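Local coordinates for protein Azi13 (PDB 5HMB) that takes part in azinomycin biosynthesis and is probably a hotdog-fold thioesterase of the PaaI family, consistent with acting on naphthoate-type thioesters, at residues P13-L18 against V56-S61; L20-E23 against R29-A32; A32-R37 against G45-G50; A38-P43 against G49-A54; A62-W67 against G72-V77. All coordinates share one frame; numbering follows the deposited sequence. Where two conformers were deposited one is given.

How the interactions relate
The hotdog fold ties these contacts together, because helix 49-68 enters four of them and touches the fifth. Interactions 3 and 4 hold its start, with centres about 5 Å apart, and they share Gly49 and Gly50. Interaction 1 meets its middle and interaction 5 its last turns, the latter about 24 Å from interactions 3 and 4 between centres. Interaction 2 packs against the helix, with its centre about 10 Å from that of interaction 1; Leu20 CD1 lies 3.5 Å from Ser58 CB. Interaction 2 shares Ala32 with interaction 3. Interactions 1 and 3 also meet through the second subunit, where His48 of one chain reaches Ser58 of the other.

Interaction 1 of 5, residues P13-L18 against V56-S61; sequences PYVEHL and VESVAS
Val15 and Leu18 of the short helix 13-18 pack on Ser58 of helix 49-68, the central helix of the hotdog fold. The contact is small, with 98 Å² buried between the segments. Its tight part is entirely buried. Val15 and Ser58 face each other with their CA atoms 6.7 Å apart. Ser58 alone represents 56-61, and two methyl groups meet its hydroxyl oxygen. Val15 brings the CG2 branch, which is anti to the carbonyl carbon, while CG1 is anti to the backbone N (chi1 173°). Leu18 reaches over with CD1 from one turn later.

Neither methyl can bond to the hydroxyl, and no hydrogen bond crosses the contact. The polar end of Ser58 is satisfied elsewhere. OG is hydrogen-bonded to Ala54 O, one turn earlier in its own helix, and to His48 NE2 of the second subunit. The methyl groups are therefore likely to shelter a polar link between subunits. Leu20 adds another apolar side chain against both Val15 and Ser58.

The other side of helix 13-18 is looser. Pro13, Glu16 and His17 are partly exposed and do not reach 56-61. Glu16 has no modelled side-chain atoms beyond CB, consistent with mobility. His17 instead stacks on His17 of the second subunit, so part of this side belongs to the assembly. At the tight side, Ser58 OG lies 3.5 Å from Val15 CG2 and 3.6 Å from Leu18 CD1.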
# COMPACT_ATOMS: atom_id res chain seq x y z
N PRO A 13 0.90 2.96 -26.53
CA PRO A 13 1.67 1.81 -27.03
C PRO A 13 1.93 0.72 -25.99
O PRO A 13 2.06 -0.45 -26.36
CB PRO A 13 2.98 2.45 -27.50
CG PRO A 13 3.10 3.70 -26.67
CD PRO A 13 1.70 4.20 -26.48
N TYR A 14 2.05 1.07 -24.70
CA TYR A 14 2.25 0.03 -23.70
C TYR A 14 0.96 -0.75 -23.48
O TYR A 14 0.99 -1.98 -23.40
CB TYR A 14 2.76 0.62 -22.37
CG TYR A 14 3.38 -0.44 -21.45
CD1 TYR A 14 4.50 -1.17 -21.85
CD2 TYR A 14 2.85 -0.71 -20.19
CE1 TYR A 14 5.08 -2.14 -21.02
CE2 TYR A 14 3.42 -1.69 -19.36
CZ TYR A 14 4.53 -2.40 -19.78
N VAL A 15 -0.18 -0.06 -23.45
CA VAL A 15 -1.45 -0.77 -23.33
C VAL A 15 -1.65 -1.73 -24.50
O VAL A 15 -2.13 -2.86 -24.32
CB VAL A 15 -2.60 0.24 -23.22
CG1 VAL A 15 -3.93 -0.48 -23.27
CG2 VAL A 15 -2.47 1.01 -21.93
N GLU A 16 -1.25 -1.32 -25.71
CA GLU A 16 -1.30 -2.23 -26.85
C GLU A 16 -0.43 -3.46 -26.60
O GLU A 16 -0.84 -4.59 -26.86
CB GLU A 16 -0.86 -1.53 -28.14
N HIS A 17 0.79 -3.25 -26.10
CA HIS A 17 1.69 -4.38 -25.87
C HIS A 17 1.11 -5.34 -24.83
O HIS A 17 1.30 -6.56 -24.93
CB HIS A 17 3.06 -3.90 -25.43
CG HIS A 17 3.97 -5.00 -24.99
ND1 HIS A 17 4.63 -5.82 -25.87
CD2 HIS A 17 4.33 -5.41 -23.75
CE1 HIS A 17 5.36 -6.69 -25.20
NE2 HIS A 17 5.19 -6.47 -23.91
N LEU A 18 0.42 -4.81 -23.82
CA LEU A 18 -0.21 -5.67 -22.82
C LEU A 18 -1.31 -6.54 -23.42
O LEU A 18 -1.68 -7.54 -22.81
CB LEU A 18 -0.79 -4.82 -21.69
CG LEU A 18 0.21 -4.05 -20.82
CD1 LEU A 18 -0.52 -3.18 -19.79
CD2 LEU A 18 1.21 -5.01 -20.14
N VAL A 56 -3.66 -3.19 -14.03
CA VAL A 56 -4.43 -2.44 -13.04
C VAL A 56 -4.30 -0.94 -13.30
O VAL A 56 -5.30 -0.21 -13.33
CB VAL A 56 -3.95 -2.83 -11.62
CG1 VAL A 56 -4.42 -1.84 -10.60
CG2 VAL A 56 -4.44 -4.24 -11.26
N GLU A 57 -3.08 -0.47 -13.53
CA GLU A 57 -2.88 0.94 -13.86
C GLU A 57 -3.68 1.32 -15.10
O GLU A 57 -4.44 2.31 -15.08
CB GLU A 57 -1.38 1.22 -14.05
CG GLU A 57 -1.07 2.74 -14.09
CD GLU A 57 -1.19 3.40 -12.72
OE1 GLU A 57 -0.98 2.70 -11.70
OE2 GLU A 57 -1.48 4.61 -12.64
N SER A 58 -3.58 0.53 -16.17
CA SER A 58 -4.27 0.84 -17.43
C SER A 58 -5.78 0.90 -17.24
O SER A 58 -6.44 1.83 -17.74
CB SER A 58 -3.94 -0.20 -18.50
OG SER A 58 -2.55 -0.34 -18.75
N VAL A 59 -6.37 -0.11 -16.60
CA VAL A 59 -7.82 -0.17 -16.55
C VAL A 59 -8.38 0.94 -15.64
O VAL A 59 -9.39 1.58 -15.96
CB VAL A 59 -8.31 -1.57 -16.12
CG1 VAL A 59 -9.82 -1.60 -16.12
CG2 VAL A 59 -7.77 -2.65 -17.07
N ALA A 60 -7.72 1.19 -14.52
CA ALA A 60 -8.16 2.28 -13.65
C ALA A 60 -7.97 3.64 -14.33
O ALA A 60 -8.86 4.51 -14.25
CB ALA A 60 -7.42 2.22 -12.32
N SER A 61 -6.84 3.86 -15.02
CA SER A 61 -6.62 5.15 -15.66
C SER A 61 -7.66 5.42 -16.73
O SER A 61 -8.11 6.56 -16.90
CB SER A 61 -5.22 5.23 -16.30
OG SER A 61 -4.21 5.48 -15.34

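Interaction 2 of 5, residues L20-E23 against R29-A32; sequences LQFE and RAVA
This is an antiparallel strand contact in a beta hairpin, where strand 21-26 turns back along strand 29-35 at one edge of the hotdog sheet. Phe22 and Ala32 form a non-hydrogen-bonded pair with CA atoms only 4.0 Å apart. Their side chains lie on the same face of the sheet. The Ala32 methyl sits under the centre of the Phe22 ring as a CH-pi contact. Ala32 CB is 3.9 Å from the centroid of the Phe22 ring and 4° off its normal. All six ring carbons are thus at nearly equal distance from this methyl. Phe22 chi1 of -83° puts CG beside the backbone N, and this lays the ring back over Ala32. Ala30 CB comes to the ring edge, 4.3 Å from Phe22 CE2.

The backbone is joined by a short hydrogen bond. Glu23 N donates to Val31 O at 2.7 Å, with 149° at the hydrogen and the donor tilted from the carbonyl plane. Two CA-H...O contacts accompany it. Ala32 CA is 3.3 Å from Gln21 O, and Phe22 CA is 3.4 Å from Val31 O. Leu20 CD2 supports the Ala32 methyl from another direction, at 4.0 Å from Ala32 CB.

A serine in place of Phe22 would probably leave the Ala32 methyl without its aromatic cover and open a gap beside Ala30 CB. Phe22 and Ala30, with Leu20 just before the strand, meet helix 49-68: Leu20 touches Val55 and Ser58, Phe22 touches Ala62, and Ala30 touches Ala63. On its other side, strand 29-35 pairs with strand 93-100.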
# COMPACT_ATOMS: atom_id res chain seq x y z
N LEU A 20 -4.43 -5.62 -23.87
CA LEU A 20 -5.73 -5.31 -23.29
C LEU A 20 -6.75 -4.99 -24.37
O LEU A 20 -6.46 -4.25 -25.32
CB LEU A 20 -5.63 -4.12 -22.35
CG LEU A 20 -4.95 -4.33 -21.00
CD1 LEU A 20 -4.97 -3.01 -20.26
CD2 LEU A 20 -5.71 -5.39 -20.23
N GLN A 21 -7.96 -5.52 -24.22
CA GLN A 21 -9.07 -5.21 -25.11
C GLN A 21 -10.23 -4.72 -24.26
O GLN A 21 -10.83 -5.50 -23.52
CB GLN A 21 -9.47 -6.41 -25.96
CG GLN A 21 -8.29 -7.07 -26.66
CD GLN A 21 -8.61 -7.48 -28.08
OE1 GLN A 21 -8.71 -8.67 -28.39
NE2 GLN A 21 -8.77 -6.49 -28.97
N PHE A 22 -10.54 -3.43 -24.36
CA PHE A 22 -11.55 -2.84 -23.50
C PHE A 22 -12.95 -3.17 -24.00
O PHE A 22 -13.27 -2.96 -25.17
CB PHE A 22 -11.34 -1.34 -23.39
CG PHE A 22 -10.32 -0.96 -22.38
CD1 PHE A 22 -8.97 -1.05 -22.67
CD2 PHE A 22 -10.70 -0.57 -21.11
CE1 PHE A 22 -8.01 -0.72 -21.72
CE2 PHE A 22 -9.75 -0.25 -20.16
CZ PHE A 22 -8.40 -0.32 -20.47
N GLU A 23 -13.76 -3.73 -23.10
CA GLU A 23 -15.16 -3.99 -23.36
C GLU A 23 -16.04 -2.83 -22.95
O GLU A 23 -17.11 -2.63 -23.54
CB GLU A 23 -15.59 -5.26 -22.62
CG GLU A 23 -17.00 -5.77 -22.91
CD GLU A 23 -17.17 -6.27 -24.34
OE1 GLU A 23 -18.32 -6.29 -24.83
OE2 GLU A 23 -16.15 -6.63 -24.97
N ARG A 29 -17.02 2.69 -14.43
CA ARG A 29 -16.58 1.31 -14.59
C ARG A 29 -15.84 1.17 -15.91
O ARG A 29 -16.26 1.74 -16.92
CB ARG A 29 -17.78 0.35 -14.56
CG ARG A 29 -17.45 -1.10 -14.92
CD ARG A 29 -18.57 -2.04 -14.48
NE ARG A 29 -19.89 -1.46 -14.75
CZ ARG A 29 -20.61 -1.71 -15.84
NH1 ARG A 29 -21.79 -1.13 -16.01
NH2 ARG A 29 -20.16 -2.56 -16.76
N ALA A 30 -14.74 0.42 -15.90
CA ALA A 30 -14.04 0.04 -17.10
C ALA A 30 -13.72 -1.45 -17.02
O ALA A 30 -13.41 -1.95 -15.93
CB ALA A 30 -12.75 0.85 -17.30
N VAL A 31 -13.82 -2.16 -18.15
CA VAL A 31 -13.65 -3.61 -18.21
C VAL A 31 -12.77 -3.94 -19.40
O VAL A 31 -13.06 -3.52 -20.53
CB VAL A 31 -15.00 -4.35 -18.34
CG1 VAL A 31 -14.76 -5.85 -18.50
CG2 VAL A 31 -15.92 -4.05 -17.17
N ALA A 32 -11.71 -4.71 -19.18
CA ALA A 32 -10.84 -5.13 -20.26
C ALA A 32 -10.52 -6.61 -20.14
O ALA A 32 -10.41 -7.15 -19.04
CB ALA A 32 -9.53 -4.33 -20.29

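Interaction 3 of 5, residues A32-R37 against G45-G50; sequences AYWSVR and GILHGG
Trp34 chi1 of 58° places CG between the backbone N and the carbonyl carbon, and this turns the indole toward Leu47. Leu47 answers from the opposite direction, with CG anti to its own N (chi1 -171°). The contact joins a strand of the hotdog sheet to the loop that leads into the central helix 49-68. The indole offers its edge, not a face. Leu47 CD2 lies near the ring plane, 3.4 Å from Trp34 CH2 and 3.7 Å from Trp34 CZ3. This is tight for two carbon groups.

The other Leu47 branch serves Val36. Leu47 CD1 is 3.9 Å from Val36 CG1, and Leu47 CB is also close to that methyl. The two methyl branches of Leu47 thus bridge the strand end and the loop after it. All three residues are buried, and no hydrogen bond crosses between the segments. The polar end of the indole is met elsewhere, as Trp34 NE1 bonds to Ser96 OG. Val51 and Val55 of the helix also touch the indole.

His48 follows Leu47 directly and is the N-cap of the helix. Its ring meets that of Tyr14 of the second subunit. Its ring nitrogen ND1 accepts from the helix start: Gly50 N lies 2.9 Å from His48 ND1, in the ring plane, with 140° at the hydrogen.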
# COMPACT_ATOMS: atom_id res chain seq x y z
N ALA A 32 -11.71 -4.71 -19.18
CA ALA A 32 -10.84 -5.13 -20.26
C ALA A 32 -10.52 -6.61 -20.14
O ALA A 32 -10.41 -7.15 -19.04
CB ALA A 32 -9.53 -4.33 -20.29
N TYR A 33 -10.38 -7.26 -21.30
CA TYR A 33 -9.98 -8.65 -21.38
C TYR A 33 -8.54 -8.72 -21.87
O TYR A 33 -8.09 -7.84 -22.60
CB TYR A 33 -10.88 -9.44 -22.34
CG TYR A 33 -12.35 -9.38 -22.02
CD1 TYR A 33 -12.87 -10.08 -20.94
CD2 TYR A 33 -13.23 -8.62 -22.79
CE1 TYR A 33 -14.23 -10.03 -20.63
CE2 TYR A 33 -14.59 -8.57 -22.49
CZ TYR A 33 -15.08 -9.28 -21.41
OH TYR A 33 -16.41 -9.24 -21.10
N TRP A 34 -7.85 -9.77 -21.46
CA TRP A 34 -6.47 -10.00 -21.89
C TRP A 34 -6.10 -11.43 -21.50
O TRP A 34 -6.86 -12.13 -20.84
CB TRP A 34 -5.52 -8.98 -21.26
CG TRP A 34 -5.54 -8.97 -19.76
CD1 TRP A 34 -6.57 -8.56 -18.95
CD2 TRP A 34 -4.47 -9.35 -18.88
NE1 TRP A 34 -6.20 -8.67 -17.63
CE2 TRP A 34 -4.92 -9.16 -17.56
CE3 TRP A 34 -3.17 -9.82 -19.09
CZ2 TRP A 34 -4.12 -9.42 -16.45
CZ3 TRP A 34 -2.37 -10.08 -17.99
CH2 TRP A 34 -2.85 -9.87 -16.69
N SER A 35 -4.90 -11.84 -21.91
CA SER A 35 -4.46 -13.20 -21.71
C SER A 35 -2.98 -13.22 -21.35
O SER A 35 -2.22 -12.36 -21.78
CB SER A 35 -4.68 -14.05 -22.96
OG SER A 35 -4.04 -15.30 -22.80
N VAL A 36 -2.59 -14.22 -20.56
CA VAL A 36 -1.18 -14.47 -20.30
C VAL A 36 -0.52 -14.94 -21.59
O VAL A 36 -1.10 -15.73 -22.35
CB VAL A 36 -1.02 -15.51 -19.18
CG1 VAL A 36 0.41 -15.55 -18.71
CG2 VAL A 36 -1.96 -15.21 -18.02
N ARG A 37 0.69 -14.46 -21.85
CA ARG A 37 1.41 -14.80 -23.07
C ARG A 37 2.84 -15.17 -22.71
O ARG A 37 3.33 -14.83 -21.64
CB ARG A 37 1.44 -13.64 -24.09
CG ARG A 37 0.10 -13.20 -24.62
CD ARG A 37 0.27 -12.19 -25.77
NE ARG A 37 1.40 -11.29 -25.55
CZ ARG A 37 1.29 -9.98 -25.34
NH1 ARG A 37 0.10 -9.40 -25.33
NH2 ARG A 37 2.37 -9.24 -25.16
N GLY A 45 7.69 -19.61 -15.68
CA GLY A 45 6.49 -19.91 -16.44
C GLY A 45 5.19 -19.28 -15.97
O GLY A 45 4.13 -19.67 -16.48
N ILE A 46 5.22 -18.34 -15.04
CA ILE A 46 4.01 -17.64 -14.63
C ILE A 46 4.11 -16.16 -15.01
O ILE A 46 5.18 -15.63 -15.31
CB ILE A 46 3.72 -17.79 -13.13
CG1 ILE A 46 4.81 -17.13 -12.31
CG2 ILE A 46 3.60 -19.26 -12.76
CD1 ILE A 46 4.65 -17.35 -10.84
N LEU A 47 2.96 -15.50 -15.01
CA LEU A 47 2.91 -14.09 -15.37
C LEU A 47 3.82 -13.26 -14.48
O LEU A 47 3.76 -13.36 -13.25
CB LEU A 47 1.47 -13.59 -15.27
CG LEU A 47 1.22 -12.19 -15.83
CD1 LEU A 47 1.58 -12.12 -17.31
CD2 LEU A 47 -0.21 -11.78 -15.58
N HIS A 48 4.68 -12.46 -15.11
CA HIS A 48 5.43 -11.43 -14.40
C HIS A 48 4.47 -10.56 -13.61
O HIS A 48 3.40 -10.18 -14.10
CB HIS A 48 6.20 -10.59 -15.42
CG HIS A 48 7.26 -9.72 -14.83
ND1 HIS A 48 6.98 -8.59 -14.10
CD2 HIS A 48 8.61 -9.79 -14.91
CE1 HIS A 48 8.11 -8.01 -13.73
NE2 HIS A 48 9.12 -8.72 -14.21
N GLY A 49 4.83 -10.27 -12.36
CA GLY A 49 3.95 -9.51 -11.49
C GLY A 49 3.72 -8.09 -11.98
O GLY A 49 2.64 -7.54 -11.81
N GLY A 50 4.75 -7.48 -12.59
CA GLY A 50 4.58 -6.14 -13.14
C GLY A 50 3.47 -6.06 -14.16
O GLY A 50 2.82 -5.02 -14.29

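Interaction 4 of 5, residues A38-P43 against G49-A54; sequences ADLLQP and GGVHCA
Two flat groups of 38-43 approach the first turn of helix 49-68: the carboxamide of Gln42 and the peptide carbonyl of Leu40. Both come with their oxygen ends, and no aromatic ring takes part between the segments. Gln42 OE1 is 3.8 Å from Gly49 N, too far for a firm bond. The amide reaches this point because Gln42 CG lies between the backbone N and the carbonyl carbon (chi1 59°), and the chain runs extended beyond it. Gly49 has no side chain, so the carboxamide meets bare backbone at the helix start.

Leu40 O meets the Val51 CG2 methyl at 3.7 Å. This methyl also packs on Leu40 CB, at 4.2 Å. The oxygen has a polar partner besides, since the backbone of Leu40 is hydrogen-bonded to that of His48. Leu40 and Val51 are both buried, and their CA atoms are 7.0 Å apart. No hydrogen bond links the segments; the contact is light, a methyl against a carbonyl and a CB, with an amide oxygen near the helix start.

The segment 38-43 begins with a 3-10 turn, at 38-40. It belongs to the loop between strand 29-35 and the central helix 49-68 of the hotdog fold. A salt bridge ties Asp39 of the turn to Arg37, in the loop just after the strand. Leu40 also touches His17 of helix 13-18 and Leu47 of the loop before the long helix. Tyr14 of the second subunit packs on both Leu40 and Val51, which places this corner next to helix 13-18 of the neighbouring chain.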
# COMPACT_ATOMS: atom_id res chain seq x y z
N ALA A 38 3.49 -15.86 -23.65
CA ALA A 38 4.86 -16.32 -23.41
C ALA A 38 5.80 -15.17 -23.09
O ALA A 38 6.64 -15.28 -22.19
CB ALA A 38 5.35 -17.11 -24.63
N ASP A 39 5.68 -14.05 -23.81
CA ASP A 39 6.57 -12.91 -23.60
C ASP A 39 6.25 -12.11 -22.34
O ASP A 39 7.03 -11.22 -21.98
CB ASP A 39 6.55 -11.98 -24.82
CG ASP A 39 5.15 -11.55 -25.20
OD1 ASP A 39 4.20 -12.31 -24.92
OD2 ASP A 39 5.00 -10.46 -25.79
N LEU A 40 5.13 -12.39 -21.68
CA LEU A 40 4.75 -11.69 -20.46
C LEU A 40 5.12 -12.45 -19.20
O LEU A 40 4.78 -12.01 -18.10
CB LEU A 40 3.24 -11.40 -20.47
CG LEU A 40 2.72 -10.60 -21.66
CD1 LEU A 40 1.22 -10.35 -21.55
CD2 LEU A 40 3.49 -9.29 -21.78
N LEU A 41 5.83 -13.57 -19.34
CA LEU A 41 6.11 -14.45 -18.21
C LEU A 41 7.43 -14.10 -17.55
O LEU A 41 8.31 -13.48 -18.15
CB LEU A 41 6.16 -15.91 -18.67
CG LEU A 41 4.91 -16.46 -19.34
CD1 LEU A 41 5.22 -17.77 -20.03
CD2 LEU A 41 3.82 -16.65 -18.30
N GLN A 42 7.55 -14.51 -16.30
CA GLN A 42 8.78 -14.45 -15.54
C GLN A 42 9.43 -15.84 -15.53
O GLN A 42 8.81 -16.83 -15.91
CB GLN A 42 8.50 -13.94 -14.13
CG GLN A 42 7.51 -14.76 -13.32
CD GLN A 42 7.36 -14.23 -11.90
OE1 GLN A 42 7.30 -13.01 -11.67
NE2 GLN A 42 7.31 -15.14 -10.94
N PRO A 43 10.71 -15.94 -15.12
CA PRO A 43 11.50 -17.15 -15.43
C PRO A 43 10.86 -18.51 -15.15
O PRO A 43 11.27 -19.49 -15.78
CB PRO A 43 12.75 -16.94 -14.57
CG PRO A 43 12.96 -15.47 -14.64
CD PRO A 43 11.58 -14.85 -14.63
N GLY A 49 4.83 -10.27 -12.36
CA GLY A 49 3.95 -9.51 -11.49
C GLY A 49 3.72 -8.09 -11.98
O GLY A 49 2.64 -7.54 -11.81
N GLY A 50 4.75 -7.48 -12.59
CA GLY A 50 4.58 -6.14 -13.14
C GLY A 50 3.47 -6.06 -14.16
O GLY A 50 2.82 -5.02 -14.29
N VAL A 51 3.21 -7.16 -14.89
CA VAL A 51 2.11 -7.13 -15.85
C VAL A 51 0.78 -6.91 -15.14
O VAL A 51 -0.06 -6.12 -15.59
CB VAL A 51 2.09 -8.42 -16.70
CG1 VAL A 51 0.94 -8.34 -17.70
CG2 VAL A 51 3.42 -8.59 -17.42
N HIS A 52 0.57 -7.59 -14.00
CA HIS A 52 -0.64 -7.35 -13.21
C HIS A 52 -0.76 -5.88 -12.81
O HIS A 52 -1.83 -5.29 -12.92
CB HIS A 52 -0.64 -8.24 -11.95
CG HIS A 52 -1.15 -9.61 -12.20
ND1 HIS A 52 -2.32 -9.85 -12.90
CD2 HIS A 52 -0.66 -10.83 -11.85
CE1 HIS A 52 -2.52 -11.16 -12.96
NE2 HIS A 52 -1.54 -11.77 -12.33
N CYS A 53 0.34 -5.29 -12.33
CA CYS A 53 0.31 -3.88 -11.93
C CYS A 53 -0.00 -2.98 -13.12
O CYS A 53 -0.77 -2.02 -13.00
CB CYS A 53 1.64 -3.46 -11.34
SG CYS A 53 2.21 -4.50 -9.93
N ALA A 54 0.63 -3.26 -14.26
CA ALA A 54 0.43 -2.43 -15.45
C ALA A 54 -1.01 -2.49 -15.94
O ALA A 54 -1.57 -1.48 -16.39
CB ALA A 54 1.39 -2.89 -16.55

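Interaction 5 of 5, residues A62-W67 against G72-V77; sequences AAADRW and GTVVGV
Asp65 of helix 49-68 and Val74 of strand 72-83 come closest in backbone, with CA atoms 6.0 Å apart, where the chain leaves the helix and returns as a strand of the hotdog sheet. No hydrogen bond joins the segments. Val74 carries the contact with both methyl groups. It points toward the helix and fits against the turn made by Ala64 and Asp65. Val74 CG1 is 3.8 Å from Ala64 O and 4.3 Å from Ala64 CB. Val74 CG2 turns to the acid, at 4.0 Å from Asp65 OD1. A Val74 chi1 of -43° spreads the two branches this way, with CG1 beside the backbone N and CG2 between N and the carbonyl carbon. The Asp65 side chain crosses Val74 at a slant, and its end leans toward the strand.

Trp110 and Leu129 touch Ala64 from neighbouring strands, so this side of the helix faces the sheet. Strand 72-83 is held there by backbone bonds to strand 121-133. At Val77 it also makes backbone bonds to the second subunit.

The chemistry is mixed. Ala64 O is bonded to Gln108 NE2, so its contact with a methyl need not cost a polar partner. Asp65 is exposed, and its carboxylate gains little from a methyl neighbour. The contact therefore probably rests on the fit of Val74 to Ala64 more than on charge.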
# COMPACT_ATOMS: atom_id res chain seq x y z
N ALA A 62 -8.02 4.39 -17.50
CA ALA A 62 -9.07 4.54 -18.50
C ALA A 62 -10.35 5.02 -17.86
O ALA A 62 -11.01 5.94 -18.37
CB ALA A 62 -9.31 3.22 -19.24
N ALA A 63 -10.74 4.41 -16.73
CA ALA A 63 -11.98 4.81 -16.08
C ALA A 63 -11.87 6.21 -15.51
O ALA A 63 -12.80 7.02 -15.65
CB ALA A 63 -12.35 3.81 -15.00
N ALA A 64 -10.74 6.52 -14.86
CA ALA A 64 -10.56 7.84 -14.25
C ALA A 64 -10.62 8.94 -15.30
O ALA A 64 -11.22 9.99 -15.07
CB ALA A 64 -9.23 7.90 -13.51
N ASP A 65 -9.94 8.72 -16.43
CA ASP A 65 -9.95 9.67 -17.53
C ASP A 65 -11.37 9.90 -18.03
O ASP A 65 -11.81 11.05 -18.19
CB ASP A 65 -9.06 9.13 -18.65
CG ASP A 65 -8.37 10.21 -19.42
OD1 ASP A 65 -7.87 11.17 -18.79
OD2 ASP A 65 -8.34 10.11 -20.66
N ARG A 66 -12.11 8.81 -18.26
CA ARG A 66 -13.48 8.91 -18.74
C ARG A 66 -14.39 9.60 -17.73
O ARG A 66 -15.36 10.26 -18.12
CB ARG A 66 -14.00 7.51 -19.09
CG ARG A 66 -15.43 7.44 -19.62
CD ARG A 66 -15.62 8.22 -20.93
NE ARG A 66 -17.01 8.18 -21.38
CZ ARG A 66 -17.95 9.05 -21.01
NH1 ARG A 66 -17.66 10.04 -20.18
NH2 ARG A 66 -19.19 8.92 -21.46
N TRP A 67 -14.10 9.47 -16.43
CA TRP A 67 -14.91 10.18 -15.44
C TRP A 67 -14.57 11.67 -15.38
O TRP A 67 -15.46 12.50 -15.15
CB TRP A 67 -14.73 9.56 -14.06
CG TRP A 67 -15.53 10.27 -12.99
CD1 TRP A 67 -16.85 10.05 -12.65
CD2 TRP A 67 -15.08 11.34 -12.14
NE1 TRP A 67 -17.23 10.91 -11.65
CE2 TRP A 67 -16.16 11.71 -11.32
CE3 TRP A 67 -13.87 12.02 -12.00
CZ2 TRP A 67 -16.06 12.72 -10.36
CZ3 TRP A 67 -13.77 13.00 -11.05
CH2 TRP A 67 -14.87 13.36 -10.25
N GLY A 72 -10.38 18.11 -17.36
CA GLY A 72 -8.99 18.09 -16.95
C GLY A 72 -8.34 16.78 -17.36
O GLY A 72 -8.91 15.99 -18.11
N THR A 73 -7.14 16.57 -16.83
CA THR A 73 -6.41 15.34 -17.12
C THR A 73 -5.93 14.68 -15.84
O THR A 73 -5.62 15.35 -14.85
CB THR A 73 -5.23 15.62 -18.05
OG1 THR A 73 -4.61 14.37 -18.38
CG2 THR A 73 -4.21 16.53 -17.38
N VAL A 74 -5.86 13.34 -15.87
CA VAL A 74 -5.47 12.54 -14.71
C VAL A 74 -4.04 12.05 -14.86
O VAL A 74 -3.56 11.72 -15.95
CB VAL A 74 -6.43 11.36 -14.49
CG1 VAL A 74 -7.87 11.80 -14.68
CG2 VAL A 74 -6.09 10.19 -15.40
N VAL A 75 -3.34 12.00 -13.72
CA VAL A 75 -1.95 11.59 -13.64
C VAL A 75 -1.83 10.55 -12.54
O VAL A 75 -2.31 10.77 -11.42
CB VAL A 75 -1.01 12.78 -13.34
CG1 VAL A 75 -1.58 13.64 -12.25
CG2 VAL A 75 0.38 12.31 -12.93
N GLY A 76 -1.23 9.40 -12.86
CA GLY A 76 -1.03 8.37 -11.86
C GLY A 76 -0.24 8.91 -10.68
O GLY A 76 0.71 9.68 -10.84
N VAL A 77 -0.67 8.53 -9.49
CA VAL A 77 0.01 8.86 -8.24
C VAL A 77 0.63 7.62 -7.60
O VAL A 77 1.79 7.66 -7.18
CB VAL A 77 -0.96 9.55 -7.26
CG1 VAL A 77 -0.29 9.63 -5.91
CG2 VAL A 77 -1.33 10.93 -7.78